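Local coordinates for methylglyoxal reductase (NADPH-dependent) (Candida albicans SC5314, PDB 6KWS), which probably reduces methylglyoxal with NADPH, as an oxidoreductase of the NAD(P)-dependent epimerase/dehydratase family, at residues V4-A9 against Q15-Q20; S52-E57 against L69-E74; S190-S195 against A244-I249. The protein carries 1 engineered substitution. All blocks are in the same frame, centred on the assembly; numbering follows the deposited sequence.

Contact 1. Residues V4-A9 against Q15-Q20; sequences VIVSGA and QHVVKQ
Gln15 NE2 makes two weak hydrogen bonds, to Thr10 O and Glu206 OE2, while CG of the same side chain meets Ala9 O across the contact. Gln15 CG lies 3.5 Å from Ala9 O. The CB of Gln15 points away from residues 4-9. CG stands anti to the carbonyl carbon (chi1 -63°), which leaves it beside the backbone N and against the carbonyl of Ala9.

Further along the helix the contact is apolar. The two methyls of Val6 divide between neighbouring helix residues. Val6 CG2 faces Val17 CG1 at 4.4 Å, and Val6 CG1 faces Val18 CG2 at the same 4.4 Å. This is the first beta-alpha step of a Rossmann fold: strand 3-7, the tight nucleotide-binding loop and helix 12-23. Thr10, Phe12 and Ile13, between the two segments, bind NADPH. Gly8, with a positive phi, turns the chain at the end of the strand, just before Ala9.

Val18 CG2 serves a second partner. It lies 4.4 Å from Ala9 CB, so one methyl bridges the strand and the loop. Leu79 of strand 75-80 touches both Val6 and Val17.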
ATOM      1  N   VAL A   4       2.208 -12.508 -14.947  1.00 50.69           N
ATOM      2  CA  VAL A   4       1.806 -11.291 -14.253  1.00 45.03           C
ATOM      3  C   VAL A   4       2.971 -10.317 -14.234  1.00 43.50           C
ATOM      4  O   VAL A   4       4.085 -10.695 -13.857  1.00 49.77           O
ATOM      5  CB  VAL A   4       1.343 -11.592 -12.819  1.00 44.69           C
ATOM      6  CG1 VAL A   4       1.011 -10.305 -12.113  1.00 42.96           C
ATOM      7  CG2 VAL A   4       0.133 -12.515 -12.850  1.00 43.84           C
ATOM      8  N   ILE A   5       2.713  -9.065 -14.614  1.00 41.96           N
ATOM      9  CA  ILE A   5       3.693  -7.991 -14.487  1.00 41.53           C
ATOM     10  C   ILE A   5       3.427  -7.216 -13.202  1.00 42.04           C
ATOM     11  O   ILE A   5       2.292  -6.800 -12.938  1.00 39.42           O
ATOM     12  CB  ILE A   5       3.665  -7.043 -15.693  1.00 39.99           C
ATOM     13  CG1 ILE A   5       3.775  -7.826 -16.996  1.00 46.28           C
ATOM     14  CG2 ILE A   5       4.803  -6.038 -15.576  1.00 38.49           C
ATOM     15  CD1 ILE A   5       3.793  -6.931 -18.230  1.00 42.41           C
ATOM     16  N   VAL A   6       4.476  -6.998 -12.416  1.00 37.22           N
ATOM     17  CA  VAL A   6       4.380  -6.274 -11.163  1.00 36.30           C
ATOM     18  C   VAL A   6       5.407  -5.156 -11.207  1.00 38.26           C
ATOM     19  O   VAL A   6       6.610  -5.420 -11.308  1.00 43.31           O
ATOM     20  CB  VAL A   6       4.624  -7.188  -9.952  1.00 37.22           C
ATOM     21  CG1 VAL A   6       4.625  -6.359  -8.671  1.00 39.18           C
ATOM     22  CG2 VAL A   6       3.566  -8.332  -9.881  1.00 30.79           C
ATOM     23  N   SER A   7       4.946  -3.915 -11.135  1.00 37.87           N
ATOM     24  CA  SER A   7       5.862  -2.787 -11.125  1.00 40.20           C
ATOM     25  C   SER A   7       6.302  -2.469  -9.706  1.00 41.66           C
ATOM     26  O   SER A   7       5.541  -2.646  -8.749  1.00 40.04           O
ATOM     27  CB  SER A   7       5.215  -1.548 -11.738  1.00 42.46           C
ATOM     28  OG  SER A   7       4.107  -1.154 -10.952  1.00 43.74           O
ATOM     29  N   GLY A   8       7.535  -1.973  -9.580  1.00 39.50           N
ATOM     30  CA  GLY A   8       8.087  -1.629  -8.285  1.00 39.02           C
ATOM     31  C   GLY A   8       8.213  -2.844  -7.386  1.00 46.62           C
ATOM     32  O   GLY A   8       7.802  -2.810  -6.219  1.00 44.40           O
ATOM     33  N   ALA A   9       8.800  -3.922  -7.920  1.00 44.05           N
ATOM     34  CA  ALA A   9       8.736  -5.238  -7.297  1.00 37.55           C
ATOM     35  C   ALA A   9       9.546  -5.357  -6.007  1.00 46.58           C
ATOM     36  O   ALA A   9       9.371  -6.347  -5.278  1.00 43.37           O
ATOM     37  CB  ALA A   9       9.205  -6.289  -8.290  1.00 38.82           C
ATOM     38  N   GLN A  15       6.945  -6.868  -2.697  1.00 36.36           N
ATOM     39  CA  GLN A  15       7.648  -8.103  -2.369  1.00 36.74           C
ATOM     40  C   GLN A  15       6.686  -9.159  -1.842  1.00 36.20           C
ATOM     41  O   GLN A  15       6.809 -10.347  -2.164  1.00 37.69           O
ATOM     42  CB  GLN A  15       8.753  -7.821  -1.347  1.00 37.62           C
ATOM     43  CG  GLN A  15       9.830  -6.878  -1.861  1.00 40.59           C
ATOM     44  CD  GLN A  15      11.176  -7.069  -1.161  1.00 46.17           C
ATOM     45  OE1 GLN A  15      11.332  -7.940  -0.300  1.00 51.73           O
ATOM     46  NE2 GLN A  15      12.151  -6.252  -1.530  1.00 41.64           N
ATOM     47  N   HIS A  16       5.710  -8.742  -1.042  1.00 36.14           N
ATOM     48  CA  HIS A  16       4.748  -9.696  -0.512  1.00 33.73           C
ATOM     49  C   HIS A  16       3.851 -10.239  -1.617  1.00 36.63           C
ATOM     50  O   HIS A  16       3.592 -11.451  -1.680  1.00 35.13           O
ATOM     51  CB  HIS A  16       3.935  -9.037   0.589  1.00 32.26           C
ATOM     52  CG  HIS A  16       4.634  -9.011   1.911  1.00 38.44           C
ATOM     53  ND1 HIS A  16       4.877 -10.154   2.644  1.00 38.12           N
ATOM     54  CD2 HIS A  16       5.160  -7.985   2.626  1.00 37.99           C
ATOM     55  CE1 HIS A  16       5.514  -9.832   3.757  1.00 37.81           C
ATOM     56  NE2 HIS A  16       5.703  -8.523   3.769  1.00 35.85           N
ATOM     57  N   VAL A  17       3.390  -9.363  -2.513  1.00 34.06           N
ATOM     58  CA  VAL A  17       2.633  -9.816  -3.674  1.00 34.82           C
ATOM     59  C   VAL A  17       3.449 -10.827  -4.477  1.00 36.25           C
ATOM     60  O   VAL A  17       2.955 -11.894  -4.870  1.00 33.90           O
ATOM     61  CB  VAL A  17       2.217  -8.608  -4.531  1.00 35.69           C
ATOM     62  CG1 VAL A  17       1.773  -9.056  -5.915  1.00 28.77           C
ATOM     63  CG2 VAL A  17       1.113  -7.807  -3.816  1.00 33.67           C
ATOM     64  N   VAL A  18       4.724 -10.512  -4.708  1.00 32.24           N
ATOM     65  CA  VAL A  18       5.582 -11.388  -5.496  1.00 33.23           C
ATOM     66  C   VAL A  18       5.677 -12.766  -4.852  1.00 36.10           C
ATOM     67  O   VAL A  18       5.496 -13.798  -5.516  1.00 34.81           O
ATOM     68  CB  VAL A  18       6.968 -10.744  -5.676  1.00 37.72           C
ATOM     69  CG1 VAL A  18       7.984 -11.762  -6.147  1.00 32.97           C
ATOM     70  CG2 VAL A  18       6.876  -9.607  -6.683  1.00 36.19           C
ATOM     71  N   LYS A  19       5.976 -12.799  -3.548  1.00 36.84           N
ATOM     72  CA  LYS A  19       6.052 -14.064  -2.819  1.00 32.90           C
ATOM     73  C   LYS A  19       4.756 -14.854  -2.945  1.00 32.77           C
ATOM     74  O   LYS A  19       4.769 -16.055  -3.233  1.00 31.57           O
ATOM     75  CB  LYS A  19       6.373 -13.797  -1.347  1.00 33.88           C
ATOM     76  CG  LYS A  19       6.558 -15.057  -0.530  1.00 32.33           C
ATOM     77  CD  LYS A  19       6.540 -14.803   0.968  1.00 43.17           C
ATOM     78  CE  LYS A  19       7.607 -13.770   1.391  1.00 51.72           C
ATOM     79  NZ  LYS A  19       8.389 -14.147   2.627  1.00 52.74           N
ATOM     80  N   GLN A  20       3.617 -14.194  -2.747  1.00 35.73           N
ATOM     81  CA  GLN A  20       2.357 -14.918  -2.860  1.00 36.66           C
ATOM     82  C   GLN A  20       2.078 -15.343  -4.297  1.00 41.88           C
ATOM     83  O   GLN A  20       1.598 -16.460  -4.527  1.00 43.21           O
ATOM     84  CB  GLN A  20       1.215 -14.080  -2.313  1.00 35.63           C
ATOM     85  CG  GLN A  20       1.420 -13.649  -0.878  1.00 33.72           C
ATOM     86  CD  GLN A  20       0.124 -13.226  -0.264  1.00 37.15           C
ATOM     87  OE1 GLN A  20      -0.946 -13.570  -0.776  1.00 45.42           O
ATOM     88  NE2 GLN A  20       0.192 -12.469   0.822  1.00 35.68           N
TER

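Contact 2. Residues S52-E57 against L69-E74; sequences SYEIVE and LQKHGE
The imidazole of His72 meets Glu54 at its edge, not over a face. Glu54 OE1 lies practically in the ring plane beside NE2. Glu74 OE1 also lies in that plane, beside ND1. No atom of the segment 52-57 stacks on either face of the ring. The carboxylate of Glu54 is not coplanar with the imidazole; the two planes are turned 62° apart.

The bond from His72 NE2 to Glu54 OE1 is a His-carboxylate hydrogen bond, 2.9 Å long and nearly straight, with an angle of 173° at the hydrogen. It uses the anti lone pair of OE1, the one away from the other oxygen. The second bond runs from His72 ND1 to Glu74 OE1. It is longer, 3.3 Å, less straight, and uses the syn lone pair. Two in-plane partners at two nitrogens resist rotation of the ring.

The two side chains of the cross-contact come from opposite directions. The Glu54 chain folds at chi2 (-76°), and this brings OE1 to His72 NE2. His72 is the first residue to leave helical geometry after helix 66-71. Lys71, just before it, adds only its CD, 4.4 Å from Glu54 OE1; its NZ makes no contact with that carboxylate.

Strand 51-55 is the outermost strand on this side of the Rossmann sheet and pairs with strand 27-32. Ile29 of that strand touches both Glu54 and His72. The contact thus ties the sheet edge to the end of the helix that leads toward strand 75-80.

With both nitrogens placed as donors, the geometry is consistent with an imidazolium, though the ND1 bond is long. Two carboxylates nearby would probably favour that form.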
ATOM      1  N   SER A  52      11.421 -13.236 -12.964  1.00 35.67           N
ATOM      2  CA  SER A  52      12.358 -12.481 -13.784  1.00 38.29           C
ATOM      3  C   SER A  52      11.966 -11.015 -13.695  1.00 41.86           C
ATOM      4  O   SER A  52      10.878 -10.673 -13.217  1.00 38.54           O
ATOM      5  CB  SER A  52      12.347 -12.955 -15.233  1.00 34.38           C
ATOM      6  OG  SER A  52      11.048 -12.794 -15.785  1.00 40.72           O
ATOM      7  N   TYR A  53      12.853 -10.151 -14.186  1.00 40.83           N
ATOM      8  CA  TYR A  53      12.639  -8.719 -14.039  1.00 40.73           C
ATOM      9  C   TYR A  53      13.034  -7.952 -15.297  1.00 41.38           C
ATOM     10  O   TYR A  53      13.863  -8.400 -16.094  1.00 43.89           O
ATOM     11  CB  TYR A  53      13.415  -8.173 -12.831  1.00 38.20           C
ATOM     12  CG  TYR A  53      14.921  -8.095 -13.011  1.00 38.47           C
ATOM     13  CD1 TYR A  53      15.525  -6.935 -13.490  1.00 38.48           C
ATOM     14  CD2 TYR A  53      15.738  -9.169 -12.685  1.00 37.78           C
ATOM     15  CE1 TYR A  53      16.898  -6.845 -13.648  1.00 36.67           C
ATOM     16  CE2 TYR A  53      17.122  -9.089 -12.836  1.00 41.76           C
ATOM     17  CZ  TYR A  53      17.698  -7.918 -13.321  1.00 43.91           C
ATOM     18  OH  TYR A  53      19.077  -7.811 -13.476  1.00 44.30           O
ATOM     19  N   GLU A  54      12.430  -6.777 -15.451  1.00 43.45           N
ATOM     20  CA  GLU A  54      12.817  -5.800 -16.456  1.00 43.01           C
ATOM     21  C   GLU A  54      13.039  -4.462 -15.770  1.00 40.43           C
ATOM     22  O   GLU A  54      12.474  -4.190 -14.708  1.00 45.20           O
ATOM     23  CB  GLU A  54      11.754  -5.675 -17.557  1.00 47.70           C
ATOM     24  CG  GLU A  54      11.470  -6.975 -18.290  1.00 55.63           C
ATOM     25  CD  GLU A  54      12.591  -7.346 -19.295  1.00 68.64           C
ATOM     26  OE1 GLU A  54      12.386  -8.281 -20.095  1.00 74.30           O
ATOM     27  OE2 GLU A  54      13.671  -6.708 -19.285  1.00 67.37           O
ATOM     28  N   ILE A  55      13.867  -3.616 -16.371  1.00 44.10           N
ATOM     29  CA  ILE A  55      14.248  -2.349 -15.754  1.00 45.28           C
ATOM     30  C   ILE A  55      13.401  -1.212 -16.305  1.00 47.03           C
ATOM     31  O   ILE A  55      13.327  -1.017 -17.524  1.00 45.05           O
ATOM     32  CB  ILE A  55      15.737  -2.049 -15.958  1.00 42.78           C
ATOM     33  CG1 ILE A  55      16.551  -3.129 -15.260  1.00 34.68           C
ATOM     34  CG2 ILE A  55      16.050  -0.674 -15.410  1.00 43.18           C
ATOM     35  CD1 ILE A  55      17.984  -2.859 -15.252  1.00 36.84           C
ATOM     36  N   VAL A  56      12.781  -0.451 -15.398  1.00 44.70           N
ATOM     37  CA  VAL A  56      12.057   0.774 -15.711  1.00 40.88           C
ATOM     38  C   VAL A  56      12.497   1.842 -14.720  1.00 48.30           C
ATOM     39  O   VAL A  56      12.024   1.867 -13.575  1.00 46.93           O
ATOM     40  CB  VAL A  56      10.533   0.568 -15.646  1.00 46.23           C
ATOM     41  CG1 VAL A  56       9.802   1.891 -15.863  1.00 45.38           C
ATOM     42  CG2 VAL A  56      10.083  -0.486 -16.644  1.00 40.12           C
ATOM     43  N   GLU A  57      13.389   2.745 -15.158  1.00 53.78           N
ATOM     44  CA  GLU A  57      14.109   3.621 -14.228  1.00 53.60           C
ATOM     45  C   GLU A  57      13.215   4.708 -13.637  1.00 54.86           C
ATOM     46  O   GLU A  57      13.306   4.988 -12.436  1.00 55.53           O
ATOM     47  CB  GLU A  57      15.329   4.229 -14.918  1.00 45.82           C
ATOM     48  CG  GLU A  57      15.955   3.258 -15.912  1.00 69.08           C
ATOM     49  CD  GLU A  57      17.318   3.698 -16.458  1.00 82.93           C
ATOM     50  OE1 GLU A  57      18.148   4.230 -15.681  1.00 80.60           O
ATOM     51  OE2 GLU A  57      17.566   3.479 -17.668  1.00 79.35           O
ATOM     52  N   LEU A  69       6.078  -3.924 -22.068  1.00 48.05           N
ATOM     53  CA  LEU A  69       4.794  -4.419 -22.567  1.00 51.90           C
ATOM     54  C   LEU A  69       4.929  -5.094 -23.929  1.00 55.41           C
ATOM     55  O   LEU A  69       4.274  -6.113 -24.190  1.00 58.00           O
ATOM     56  CB  LEU A  69       3.775  -3.287 -22.642  1.00 52.18           C
ATOM     57  CG  LEU A  69       3.061  -3.112 -21.305  1.00 52.18           C
ATOM     58  CD1 LEU A  69       2.249  -1.824 -21.284  1.00 48.06           C
ATOM     59  CD2 LEU A  69       2.201  -4.350 -20.983  1.00 45.28           C
ATOM     60  N   GLN A  70       5.767  -4.547 -24.813  1.00 50.97           N
ATOM     61  CA  GLN A  70       5.928  -5.149 -26.133  1.00 51.22           C
ATOM     62  C   GLN A  70       6.691  -6.469 -26.060  1.00 58.97           C
ATOM     63  O   GLN A  70       6.290  -7.457 -26.686  1.00 65.96           O
ATOM     64  CB  GLN A  70       6.631  -4.177 -27.071  1.00 52.10           C
ATOM     65  CG  GLN A  70       5.791  -2.988 -27.483  1.00 56.82           C
ATOM     66  CD  GLN A  70       6.654  -1.789 -27.782  1.00 59.69           C
ATOM     67  OE1 GLN A  70       7.870  -1.915 -27.918  1.00 59.03           O
ATOM     68  NE2 GLN A  70       6.039  -0.607 -27.829  1.00 63.52           N
ATOM     69  N   LYS A  71       7.784  -6.515 -25.301  1.00 56.75           N
ATOM     70  CA  LYS A  71       8.557  -7.748 -25.200  1.00 54.80           C
ATOM     71  C   LYS A  71       7.788  -8.893 -24.556  1.00 59.56           C
ATOM     72  O   LYS A  71       8.156 -10.054 -24.762  1.00 60.29           O
ATOM     73  CB  LYS A  71       9.810  -7.513 -24.389  1.00 54.36           C
ATOM     74  CG  LYS A  71      10.883  -6.857 -25.140  1.00 52.32           C
ATOM     75  CD  LYS A  71      12.086  -6.708 -24.242  1.00 58.93           C
ATOM     76  CE  LYS A  71      12.945  -5.591 -24.765  1.00 63.46           C
ATOM     77  NZ  LYS A  71      12.538  -5.174 -26.150  1.00 62.65           N
ATOM     78  N   HIS A  72       6.764  -8.607 -23.748  1.00 57.81           N
ATOM     79  CA  HIS A  72       6.077  -9.678 -23.030  1.00 60.36           C
ATOM     80  C   HIS A  72       4.583  -9.678 -23.323  1.00 62.38           C
ATOM     81  O   HIS A  72       3.755  -9.507 -22.418  1.00 60.70           O
ATOM     82  CB  HIS A  72       6.323  -9.565 -21.524  1.00 56.01           C
ATOM     83  CG  HIS A  72       7.751  -9.758 -21.139  1.00 60.37           C
ATOM     84  ND1 HIS A  72       8.286 -10.998 -20.864  1.00 63.46           N
ATOM     85  CD2 HIS A  72       8.764  -8.870 -21.003  1.00 59.80           C
ATOM     86  CE1 HIS A  72       9.567 -10.863 -20.563  1.00 64.33           C
ATOM     87  NE2 HIS A  72       9.883  -9.582 -20.646  1.00 60.47           N
ATOM     88  N   GLY A  73       4.229  -9.904 -24.588  1.00 57.26           N
ATOM     89  CA  GLY A  73       2.840  -9.881 -25.004  1.00 50.69           C
ATOM     90  C   GLY A  73       1.988 -10.993 -24.437  1.00 50.73           C
ATOM     91  O   GLY A  73       0.777 -11.004 -24.691  1.00 55.31           O
ATOM     92  N   GLU A  74       2.570 -11.918 -23.681  1.00 50.78           N
ATOM     93  CA  GLU A  74       1.800 -12.987 -23.057  1.00 52.09           C
ATOM     94  C   GLU A  74       1.290 -12.612 -21.666  1.00 57.04           C
ATOM     95  O   GLU A  74       0.607 -13.425 -21.024  1.00 55.66           O
ATOM     96  CB  GLU A  74       2.628 -14.286 -22.992  1.00 49.63           C
ATOM     97  CG  GLU A  74       3.857 -14.341 -22.044  1.00 56.32           C
ATOM     98  CD  GLU A  74       4.957 -13.316 -22.344  1.00 67.21           C
ATOM     99  OE1 GLU A  74       5.816 -13.085 -21.450  1.00 67.92           O
ATOM    100  OE2 GLU A  74       4.972 -12.748 -23.463  1.00 66.48           O
TER

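Contact 3. Residues S190-S195 against A244-I249; sequences STINPS and AKAHII
Ile192 reaches from its strand over one face of the His247 ring. Its CB lies 3.6 Å from His247 CE1. Its methyl CG2 also meets that carbon, with 3.6 Å between Ile192 CG2 and His247 CE1. The methylene CG1 sits over the middle of the ring: Ile192 CG1 is 3.7 Å from the centroid of the His247 imidazole and only 7° off the ring normal. This is a CH-pi contact to the face. The tip goes past the ring to Ala246, the residue just before His247. There Ile192 CD1 is 4.0 Å from Ala246 CB and 3.8 Å from Ala246 O.

The torsions explain the division of work. With chi1 at -53°, CG1 stands beside the backbone N and CG2 anti to it, which sets both branches on the same side of the ring. A chi2 of -72° then bends CD1 toward Ala246.

Both ring nitrogens are hydrogen-bonded to residues outside the two segments. His247 NE2 pairs with Thr124 OG1, on the neighbouring strand 120-124, and His247 ND1 with Val243 O, one turn earlier in its own helix. Both nitrogens are therefore satisfied, which should fix the rotation of this buried ring. Around Ile192, Val243, Ala250 and Leu263 fill out the apolar pocket.

His247 also touches Leu81 and lies close to Ile13, two residues that bind NADPH, so the ring probably packs behind part of the NADPH site, which holds no cofactor in this model. Strand 188-194 runs parallel beside strand 120-124. Helix 240-252 follows strand 234-239 and packs against helix 12-23, where Ala244 touches His16 and Val17. This is helix-on-sheet packing in the core of a Rossmann fold, here in an enzyme of the extended short-chain dehydrogenase/reductase type.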
ATOM      1  N   SER A 190      -9.056  -2.598 -11.185  1.00 45.46           N
ATOM      2  CA  SER A 190      -9.420  -2.623  -9.781  1.00 45.16           C
ATOM      3  C   SER A 190      -8.445  -1.776  -8.976  1.00 41.71           C
ATOM      4  O   SER A 190      -7.329  -1.461  -9.408  1.00 40.51           O
ATOM      5  CB  SER A 190      -9.442  -4.049  -9.226  1.00 46.36           C
ATOM      6  OG  SER A 190     -10.447  -4.801  -9.859  1.00 50.56           O
ATOM      7  N   THR A 191      -8.872  -1.448  -7.772  1.00 39.06           N
ATOM      8  CA  THR A 191      -8.143  -0.510  -6.945  1.00 37.18           C
ATOM      9  C   THR A 191      -8.084  -1.086  -5.536  1.00 37.64           C
ATOM     10  O   THR A 191      -9.088  -1.606  -5.038  1.00 37.46           O
ATOM     11  CB  THR A 191      -8.850   0.850  -7.018  1.00 36.76           C
ATOM     12  OG1 THR A 191      -8.206   1.673  -7.997  1.00 39.26           O
ATOM     13  CG2 THR A 191      -8.822   1.533  -5.756  1.00 36.76           C
ATOM     14  N   ILE A 192      -6.900  -1.047  -4.925  1.00 33.94           N
ATOM     15  CA  ILE A 192      -6.677  -1.488  -3.551  1.00 30.98           C
ATOM     16  C   ILE A 192      -6.367  -0.252  -2.711  1.00 30.88           C
ATOM     17  O   ILE A 192      -5.323   0.381  -2.907  1.00 34.06           O
ATOM     18  CB  ILE A 192      -5.524  -2.496  -3.483  1.00 34.01           C
ATOM     19  CG1 ILE A 192      -5.768  -3.642  -4.465  1.00 33.82           C
ATOM     20  CG2 ILE A 192      -5.360  -3.036  -2.072  1.00 33.00           C
ATOM     21  CD1 ILE A 192      -6.877  -4.581  -4.013  1.00 34.93           C
ATOM     22  N   ASN A 193      -7.250   0.112  -1.774  1.00 34.27           N
ATOM     23  CA  ASN A 193      -7.061   1.315  -0.952  1.00 33.94           C
ATOM     24  C   ASN A 193      -6.802   0.949   0.496  1.00 33.82           C
ATOM     25  O   ASN A 193      -7.742   0.922   1.307  1.00 34.27           O
ATOM     26  CB  ASN A 193      -8.269   2.243  -1.022  1.00 35.57           C
ATOM     27  CG  ASN A 193      -8.704   2.500  -2.409  1.00 36.31           C
ATOM     28  OD1 ASN A 193      -8.432   3.553  -2.977  1.00 37.41           O
ATOM     29  ND2 ASN A 193      -9.408   1.538  -2.975  1.00 34.48           N
ATOM     30  N   PRO A 194      -5.555   0.706   0.884  1.00 35.88           N
ATOM     31  CA  PRO A 194      -5.265   0.379   2.279  1.00 33.46           C
ATOM     32  C   PRO A 194      -5.145   1.624   3.145  1.00 30.05           C
ATOM     33  O   PRO A 194      -4.773   2.706   2.681  1.00 27.55           O
ATOM     34  CB  PRO A 194      -3.924  -0.349   2.176  1.00 29.48           C
ATOM     35  CG  PRO A 194      -3.275   0.281   1.007  1.00 28.10           C
ATOM     36  CD  PRO A 194      -4.338   0.693   0.050  1.00 31.55           C
ATOM     37  N   SER A 195      -5.470   1.457   4.428  1.00 27.32           N
ATOM     38  CA  SER A 195      -5.131   2.483   5.415  1.00 33.46           C
ATOM     39  C   SER A 195      -3.639   2.406   5.724  1.00 33.80           C
ATOM     40  O   SER A 195      -2.860   2.002   4.851  1.00 31.31           O
ATOM     41  CB  SER A 195      -5.962   2.336   6.689  1.00 28.18           C
ATOM     42  OG  SER A 195      -6.506   1.040   6.795  1.00 31.86           O
ATOM     43  N   ALA A 244      -1.219  -7.332   0.258  1.00 37.65           N
ATOM     44  CA  ALA A 244      -0.628  -8.137  -0.809  1.00 35.46           C
ATOM     45  C   ALA A 244      -1.609  -9.187  -1.322  1.00 38.10           C
ATOM     46  O   ALA A 244      -1.787  -9.346  -2.535  1.00 38.68           O
ATOM     47  CB  ALA A 244       0.653  -8.809  -0.319  1.00 30.71           C
ATOM     48  N   LYS A 245      -2.257  -9.917  -0.410  1.00 33.21           N
ATOM     49  CA  LYS A 245      -3.165 -10.958  -0.861  1.00 34.42           C
ATOM     50  C   LYS A 245      -4.345 -10.360  -1.611  1.00 37.27           C
ATOM     51  O   LYS A 245      -4.826 -10.939  -2.593  1.00 37.62           O
ATOM     52  CB  LYS A 245      -3.646 -11.792   0.316  1.00 37.12           C
ATOM     53  CG  LYS A 245      -4.558 -12.922  -0.103  1.00 34.58           C
ATOM     54  CD  LYS A 245      -4.808 -13.878   1.039  1.00 41.23           C
ATOM     55  CE  LYS A 245      -5.889 -14.898   0.677  1.00 49.85           C
ATOM     56  NZ  LYS A 245      -5.532 -16.284   1.098  1.00 58.22           N
ATOM     57  N   ALA A 246      -4.804  -9.181  -1.181  1.00 36.94           N
ATOM     58  CA  ALA A 246      -5.934  -8.548  -1.852  1.00 35.74           C
ATOM     59  C   ALA A 246      -5.593  -8.209  -3.293  1.00 35.39           C
ATOM     60  O   ALA A 246      -6.423  -8.390  -4.185  1.00 40.65           O
ATOM     61  CB  ALA A 246      -6.385  -7.300  -1.093  1.00 32.28           C
ATOM     62  N   HIS A 247      -4.369  -7.740  -3.548  1.00 32.78           N
ATOM     63  CA  HIS A 247      -3.954  -7.528  -4.931  1.00 38.41           C
ATOM     64  C   HIS A 247      -4.170  -8.772  -5.775  1.00 42.47           C
ATOM     65  O   HIS A 247      -4.533  -8.672  -6.954  1.00 39.35           O
ATOM     66  CB  HIS A 247      -2.490  -7.111  -5.004  1.00 37.57           C
ATOM     67  CG  HIS A 247      -2.275  -5.672  -4.673  1.00 41.01           C
ATOM     68  ND1 HIS A 247      -2.367  -5.181  -3.385  1.00 36.82           N
ATOM     69  CD2 HIS A 247      -2.013  -4.609  -5.465  1.00 37.24           C
ATOM     70  CE1 HIS A 247      -2.158  -3.877  -3.403  1.00 36.97           C
ATOM     71  NE2 HIS A 247      -1.935  -3.506  -4.652  1.00 36.71           N
ATOM     72  N   ILE A 248      -3.955  -9.954  -5.196  1.00 38.96           N
ATOM     73  CA  ILE A 248      -4.094 -11.154  -6.002  1.00 40.10           C
ATOM     74  C   ILE A 248      -5.553 -11.549  -6.132  1.00 45.45           C
ATOM     75  O   ILE A 248      -6.015 -11.883  -7.229  1.00 47.75           O
ATOM     76  CB  ILE A 248      -3.234 -12.284  -5.432  1.00 42.36           C
ATOM     77  CG1 ILE A 248      -1.767 -11.973  -5.717  1.00 39.58           C
ATOM     78  CG2 ILE A 248      -3.662 -13.629  -6.018  1.00 40.02           C
ATOM     79  CD1 ILE A 248      -0.808 -12.594  -4.720  1.00 41.16           C
ATOM     80  N   ILE A 249      -6.316 -11.498  -5.039  1.00 44.07           N
ATOM     81  CA  ILE A 249      -7.739 -11.793  -5.170  1.00 46.83           C
ATOM     82  C   ILE A 249      -8.389 -10.806  -6.132  1.00 47.24           C
ATOM     83  O   ILE A 249      -9.373 -11.139  -6.800  1.00 46.61           O
ATOM     84  CB  ILE A 249      -8.443 -11.792  -3.791  1.00 46.41           C
ATOM     85  CG1 ILE A 249      -7.728 -12.708  -2.787  1.00 41.33           C
ATOM     86  CG2 ILE A 249      -9.900 -12.207  -3.928  1.00 48.66           C
ATOM     87  CD1 ILE A 249      -7.758 -14.160  -3.167  1.00 49.96           C
TER

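All three contacts join a helix, or the turn after one, to the same mixed sheet. Contacts 1 and 3 are buried and almost wholly apolar across their segments. Their helices, 12-23 and 240-252, pack on each other: Val17 CG2 comes within 3.5 Å of Ala244 CA, and Gln20 CB within 3.5 Å of Ile248 CD1. Contact 2 lies at the surface on an outermost strand, and its link is a His-carboxylate hydrogen bond. It still meets contact 1 through Ile5 CD1 and Leu69 CD2, 4.1 Å apart. Contacts 2 and 3 do not touch; their nearest atoms are about 15 Å apart.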